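Local coordinates for uncharacterized protein (Pyrococcus horikoshii, PDB 1ZJJ) that is probably a magnesium-dependent phosphatase of the haloacid dehalogenase (HAD) superfamily whose physiological substrate is unknown, at residues K79-G84 / G145-G150; A173-V176 / E181-I184. All coordinates share one frame; numbering follows the deposited sequence.

Interaction 1: K79-G84 / G145-G150; sequences KHLDPG and GATFIG
In the four-stranded parallel sheet of the cap domain, probably a C2-type cap as in UmpH-like HAD relatives, strand 147-150 turns one side toward the C-terminal end of helix 69-80, where Leu81, the first residue to leave helical geometry, meets Ile149 and Thr147. The contact is small and apolar, about 88 Å² in all, and the backbones stay well apart, the CA atoms of Leu81 and Thr147 being 9.1 Å from each other. Side chains therefore bridge the gap. With CG anti to its carbonyl carbon (chi1 -55°), Leu81 extends toward the strand and offers its CD1 branch. Thr147 and Ile149, alternate residues of the strand, point to the same side of the sheet; Phe148 between them faces the other way. Thr147 turns its methyl to the leucine, CG2 lying 4.4 Å from Leu81 CD1, while OG1 is hydrogen-bonded to His121 ND1. The same histidine bonds through NE2 to the carbonyl O of Asp82, so it ties both segments together from strand 121-124. From helix 69-80, Tyr76 packs on Leu81, and Thr73 and Met77 touch Ile149. The leucine and isoleucine approach tip to tip, CD1 of Leu81 standing 3.8 Å from CD1 of Ile149.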
ATOM      1  N   LYS B  79      -4.621  24.886  11.797  1.00 22.55           N
ATOM      2  CA  LYS B  79      -4.256  25.075  13.193  1.00 24.25           C
ATOM      3  C   LYS B  79      -2.851  24.658  13.609  1.00 24.82           C
ATOM      4  O   LYS B  79      -2.245  25.311  14.456  1.00 26.35           O
ATOM      5  CB  LYS B  79      -5.259  24.337  14.085  1.00 24.73           C
ATOM      6  CG  LYS B  79      -5.064  24.567  15.569  1.00 26.07           C
ATOM      7  CD  LYS B  79      -6.144  23.862  16.377  1.00 26.95           C
ATOM      8  CE  LYS B  79      -6.161  24.384  17.801  1.00 29.38           C
ATOM      9  NZ  LYS B  79      -7.076  23.610  18.685  1.00 28.34           N
ATOM     10  N   HIS B  80      -2.322  23.599  13.004  1.00 23.41           N
ATOM     11  CA  HIS B  80      -1.023  23.076  13.409  1.00 24.07           C
ATOM     12  C   HIS B  80       0.143  23.060  12.422  1.00 23.89           C
ATOM     13  O   HIS B  80       1.229  22.622  12.783  1.00 24.61           O
ATOM     14  CB  HIS B  80      -1.217  21.651  13.944  1.00 23.99           C
ATOM     15  CG  HIS B  80      -2.189  21.559  15.076  1.00 25.37           C
ATOM     16  ND1 HIS B  80      -1.946  22.117  16.314  1.00 26.45           N
ATOM     17  CD2 HIS B  80      -3.415  20.986  15.160  1.00 26.40           C
ATOM     18  CE1 HIS B  80      -2.977  21.893  17.108  1.00 27.72           C
ATOM     19  NE2 HIS B  80      -3.883  21.208  16.431  1.00 25.15           N
ATOM     20  N   LEU B  81      -0.050  23.516  11.191  1.00 21.85           N
ATOM     21  CA  LEU B  81       1.057  23.483  10.243  1.00 19.93           C
ATOM     22  C   LEU B  81       1.321  24.846   9.627  1.00 19.39           C
ATOM     23  O   LEU B  81       0.519  25.768   9.777  1.00 20.60           O
ATOM     24  CB  LEU B  81       0.774  22.459   9.139  1.00 19.01           C
ATOM     25  CG  LEU B  81       0.468  21.026   9.598  1.00 19.58           C
ATOM     26  CD1 LEU B  81       0.057  20.188   8.385  1.00 20.43           C
ATOM     27  CD2 LEU B  81       1.688  20.410  10.287  1.00 20.81           C
ATOM     28  N   ASP B  82       2.450  24.973   8.941  1.00 18.54           N
ATOM     29  CA  ASP B  82       2.802  26.234   8.297  1.00 19.95           C
ATOM     30  C   ASP B  82       2.369  26.206   6.842  1.00 19.66           C
ATOM     31  O   ASP B  82       2.681  25.273   6.112  1.00 20.42           O
ATOM     32  CB  ASP B  82       4.303  26.471   8.393  1.00 21.46           C
ATOM     33  CG  ASP B  82       4.803  26.396   9.812  1.00 21.67           C
ATOM     34  OD1 ASP B  82       4.252  27.110  10.678  1.00 22.87           O
ATOM     35  OD2 ASP B  82       5.741  25.616  10.061  1.00 24.99           O
ATOM     36  N   PRO B  83       1.649  27.243   6.400  1.00 20.78           N
ATOM     37  CA  PRO B  83       1.176  27.310   5.018  1.00 20.48           C
ATOM     38  C   PRO B  83       2.264  26.996   3.992  1.00 20.12           C
ATOM     39  O   PRO B  83       3.380  27.504   4.075  1.00 19.50           O
ATOM     40  CB  PRO B  83       0.657  28.740   4.907  1.00 21.86           C
ATOM     41  CG  PRO B  83       0.163  29.015   6.295  1.00 20.98           C
ATOM     42  CD  PRO B  83       1.295  28.471   7.130  1.00 21.35           C
ATOM     43  N   GLY B  84       1.914  26.155   3.024  1.00 18.47           N
ATOM     44  CA  GLY B  84       2.846  25.759   1.987  1.00 18.61           C
ATOM     45  C   GLY B  84       2.056  25.063   0.896  1.00 19.67           C
ATOM     46  O   GLY B  84       0.893  24.695   1.107  1.00 18.87           O
ATOM     47  N   GLY B 145      10.871  16.021   2.188  1.00 22.08           N
ATOM     48  CA  GLY B 145      10.517  16.748   3.393  1.00 21.48           C
ATOM     49  C   GLY B 145       9.069  17.195   3.512  1.00 21.04           C
ATOM     50  O   GLY B 145       8.703  17.819   4.502  1.00 21.40           O
ATOM     51  N   ALA B 146       8.242  16.894   2.517  1.00 19.46           N
ATOM     52  CA  ALA B 146       6.841  17.296   2.572  1.00 16.88           C
ATOM     53  C   ALA B 146       6.106  16.529   3.654  1.00 17.70           C
ATOM     54  O   ALA B 146       6.388  15.354   3.885  1.00 18.70           O
ATOM     55  CB  ALA B 146       6.173  17.049   1.233  1.00 18.60           C
ATOM     56  N   THR B 147       5.159  17.190   4.312  1.00 17.29           N
ATOM     57  CA  THR B 147       4.370  16.538   5.351  1.00 18.03           C
ATOM     58  C   THR B 147       3.573  15.399   4.703  1.00 16.68           C
ATOM     59  O   THR B 147       3.105  15.525   3.575  1.00 17.63           O
ATOM     60  CB  THR B 147       3.374  17.524   6.004  1.00 16.84           C
ATOM     61  OG1 THR B 147       4.044  18.757   6.307  1.00 21.12           O
ATOM     62  CG2 THR B 147       2.819  16.935   7.294  1.00 18.72           C
ATOM     63  N   PHE B 148       3.439  14.288   5.417  1.00 15.12           N
ATOM     64  CA  PHE B 148       2.699  13.129   4.930  1.00 15.29           C
ATOM     65  C   PHE B 148       1.433  13.084   5.788  1.00 14.80           C
ATOM     66  O   PHE B 148       1.486  12.726   6.964  1.00 14.61           O
ATOM     67  CB  PHE B 148       3.559  11.869   5.120  1.00 14.88           C
ATOM     68  CG  PHE B 148       2.908  10.575   4.677  1.00 15.04           C
ATOM     69  CD1 PHE B 148       1.692  10.559   3.999  1.00 16.30           C
ATOM     70  CD2 PHE B 148       3.543   9.360   4.938  1.00 15.06           C
ATOM     71  CE1 PHE B 148       1.115   9.341   3.589  1.00 16.86           C
ATOM     72  CE2 PHE B 148       2.979   8.143   4.534  1.00 16.60           C
ATOM     73  CZ  PHE B 148       1.768   8.131   3.861  1.00 15.86           C
ATOM     74  N   ILE B 149       0.311  13.486   5.196  1.00 14.90           N
ATOM     75  CA  ILE B 149      -0.984  13.527   5.886  1.00 14.48           C
ATOM     76  C   ILE B 149      -2.018  12.594   5.252  1.00 14.69           C
ATOM     77  O   ILE B 149      -2.264  12.651   4.045  1.00 16.55           O
ATOM     78  CB  ILE B 149      -1.576  14.955   5.857  1.00 14.82           C
ATOM     79  CG1 ILE B 149      -0.581  15.941   6.463  1.00 16.92           C
ATOM     80  CG2 ILE B 149      -2.904  14.994   6.619  1.00 14.11           C
ATOM     81  CD1 ILE B 149      -0.827  17.384   6.045  1.00 18.40           C
ATOM     82  N   GLY B 150      -2.627  11.744   6.073  1.00 13.34           N
ATOM     83  CA  GLY B 150      -3.640  10.827   5.580  1.00 14.30           C
ATOM     84  C   GLY B 150      -4.993  11.218   6.145  1.00 15.68           C
ATOM     85  O   GLY B 150      -5.104  11.464   7.338  1.00 15.44           O
TER

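Interaction 2: A173-V176 / E181-I184; sequences ALKV and EPII
Helix 167-178 and the chain that leads into edge strand 183-184 come nearest at Lys175 and Glu181, whose CA atoms are 6.2 Å apart across the short connection between the two segments. The contact lies at the turn from the helix into the second strand of a beta-alpha-beta crossover, which starts from strand 147-150 and has strands 156-159 and 162-165 inserted before the helix. Lys175 carries the helix side of the contact. Its CG and CD pass obliquely by the CD corner of Pro182, with CD of Lys175 lying 3.9 Å from CD of Pro182; the bend at chi3 (63°) then turns CE and NZ away from the ring. Pro182 also packs on Phe148 and Ile171, which joins this surface patch to the layer between helix and sheet. Glu181 starts out away from the helix, but a bend at chi2 (62°) brings its carboxylate alongside the lysine, and the two side chains point the same way. Its OE2 approaches Lys175 CD to 4.0 Å. The charged atoms themselves are farther apart, Lys175 NZ and Glu181 OE2 being 4.8 Å from each other, and one water bridges them: it accepts a bond from Lys175 NZ at 3.0 Å and donates one to Glu181 OE2 at 2.8 Å. The opposite charges thus probably attract through a water-mediated link at the exposed surface, while the hydrocarbon part of the lysine packs against proline.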
ATOM      1  N   ALA B 173       0.709   2.122   1.201  1.00 14.97           N
ATOM      2  CA  ALA B 173       1.675   2.053   0.108  1.00 14.84           C
ATOM      3  C   ALA B 173       2.698   3.184   0.223  1.00 16.83           C
ATOM      4  O   ALA B 173       3.895   2.965   0.057  1.00 18.22           O
ATOM      5  CB  ALA B 173       0.960   2.134  -1.232  1.00 12.22           C
ATOM      6  N   LEU B 174       2.225   4.393   0.518  1.00 17.47           N
ATOM      7  CA  LEU B 174       3.115   5.543   0.641  1.00 18.53           C
ATOM      8  C   LEU B 174       4.001   5.449   1.879  1.00 19.02           C
ATOM      9  O   LEU B 174       5.135   5.930   1.874  1.00 19.11           O
ATOM     10  CB  LEU B 174       2.301   6.834   0.651  1.00 18.20           C
ATOM     11  CG  LEU B 174       1.715   7.182  -0.717  1.00 18.68           C
ATOM     12  CD1 LEU B 174       0.833   8.407  -0.596  1.00 20.14           C
ATOM     13  CD2 LEU B 174       2.852   7.416  -1.721  1.00 21.53           C
ATOM     14  N   LYS B 175       3.493   4.819   2.935  1.00 18.32           N
ATOM     15  CA  LYS B 175       4.277   4.640   4.155  1.00 18.52           C
ATOM     16  C   LYS B 175       5.485   3.757   3.823  1.00 19.22           C
ATOM     17  O   LYS B 175       6.604   4.015   4.270  1.00 19.40           O
ATOM     18  CB  LYS B 175       3.430   3.969   5.240  1.00 19.27           C
ATOM     19  CG  LYS B 175       4.164   3.734   6.557  1.00 23.27           C
ATOM     20  CD  LYS B 175       3.203   3.271   7.652  1.00 26.26           C
ATOM     21  CE  LYS B 175       2.562   1.933   7.300  1.00 31.59           C
ATOM     22  NZ  LYS B 175       1.469   1.528   8.232  1.00 34.81           N
ATOM     23  N   VAL B 176       5.246   2.713   3.033  1.00 18.22           N
ATOM     24  CA  VAL B 176       6.309   1.799   2.627  1.00 18.69           C
ATOM     25  C   VAL B 176       7.286   2.454   1.653  1.00 16.71           C
ATOM     26  O   VAL B 176       8.497   2.275   1.768  1.00 16.70           O
ATOM     27  CB  VAL B 176       5.725   0.525   1.980  1.00 17.81           C
ATOM     28  CG1 VAL B 176       6.822  -0.272   1.275  1.00 18.93           C
ATOM     29  CG2 VAL B 176       5.079  -0.324   3.051  1.00 20.80           C
ATOM     30  N   GLU B 181       6.243   7.945   8.736  1.00 21.26           N
ATOM     31  CA  GLU B 181       5.014   7.653   9.468  1.00 22.03           C
ATOM     32  C   GLU B 181       3.991   8.755   9.192  1.00 20.23           C
ATOM     33  O   GLU B 181       4.186   9.897   9.588  1.00 21.15           O
ATOM     34  CB  GLU B 181       5.325   7.588  10.962  1.00 25.42           C
ATOM     35  CG  GLU B 181       4.254   6.933  11.800  1.00 31.09           C
ATOM     36  CD  GLU B 181       4.041   5.484  11.414  1.00 35.13           C
ATOM     37  OE1 GLU B 181       5.037   4.730  11.354  1.00 36.18           O
ATOM     38  OE2 GLU B 181       2.878   5.099  11.176  1.00 37.29           O
ATOM     39  N   PRO B 182       2.878   8.422   8.520  1.00 18.91           N
ATOM     40  CA  PRO B 182       1.862   9.437   8.216  1.00 17.73           C
ATOM     41  C   PRO B 182       1.096   9.979   9.414  1.00 17.83           C
ATOM     42  O   PRO B 182       0.930   9.296  10.423  1.00 18.24           O
ATOM     43  CB  PRO B 182       0.928   8.714   7.259  1.00 17.13           C
ATOM     44  CG  PRO B 182       0.943   7.308   7.802  1.00 19.61           C
ATOM     45  CD  PRO B 182       2.431   7.084   8.088  1.00 19.95           C
ATOM     46  N   ILE B 183       0.632  11.216   9.289  1.00 17.89           N
ATOM     47  CA  ILE B 183      -0.182  11.833  10.324  1.00 17.65           C
ATOM     48  C   ILE B 183      -1.600  11.533   9.839  1.00 17.97           C
ATOM     49  O   ILE B 183      -2.035  12.077   8.823  1.00 16.61           O
ATOM     50  CB  ILE B 183       0.055  13.346  10.373  1.00 17.05           C
ATOM     51  CG1 ILE B 183       1.473  13.624  10.869  1.00 20.34           C
ATOM     52  CG2 ILE B 183      -0.960  14.012  11.279  1.00 18.80           C
ATOM     53  CD1 ILE B 183       1.857  15.080  10.830  1.00 18.82           C
ATOM     54  N   ILE B 184      -2.303  10.636  10.531  1.00 18.73           N
ATOM     55  CA  ILE B 184      -3.663  10.274  10.132  1.00 18.48           C
ATOM     56  C   ILE B 184      -4.679  11.140  10.862  1.00 17.76           C
ATOM     57  O   ILE B 184      -4.707  11.193  12.092  1.00 17.66           O
ATOM     58  CB  ILE B 184      -3.967   8.775  10.407  1.00 20.00           C
ATOM     59  CG1 ILE B 184      -2.934   7.887   9.701  1.00 21.51           C
ATOM     60  CG2 ILE B 184      -5.369   8.431   9.901  1.00 18.48           C
ATOM     61  CD1 ILE B 184      -2.918   8.027   8.201  1.00 22.36           C
TER
HETATM   62  O   HOH W   1       3.120   2.355  10.594  1.00 51.92           O

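How the interactions relate
Interactions 1 and 2 follow one another along the chain, the first closing before the second opens, and their centres lie 13 Å apart. Both reach the same four-stranded parallel sheet, in which strand 147-150 and edge strand 183-184 are neighbours: Ile183 N and O probably bond to Phe148 O and Gly150 N. Interaction 1 joins one face of strand 147-150 to the end of helix 69-80, whereas Phe148, from the other face, packs on Leu174 of interaction 2. Helices 69-80 and 167-178 thus sandwich this part of the sheet. Interaction 1 is partly buried and interaction 2 lies at the surface; both help build the cap domain, away from the magnesium site of Asp7, Asp9 and Asp210.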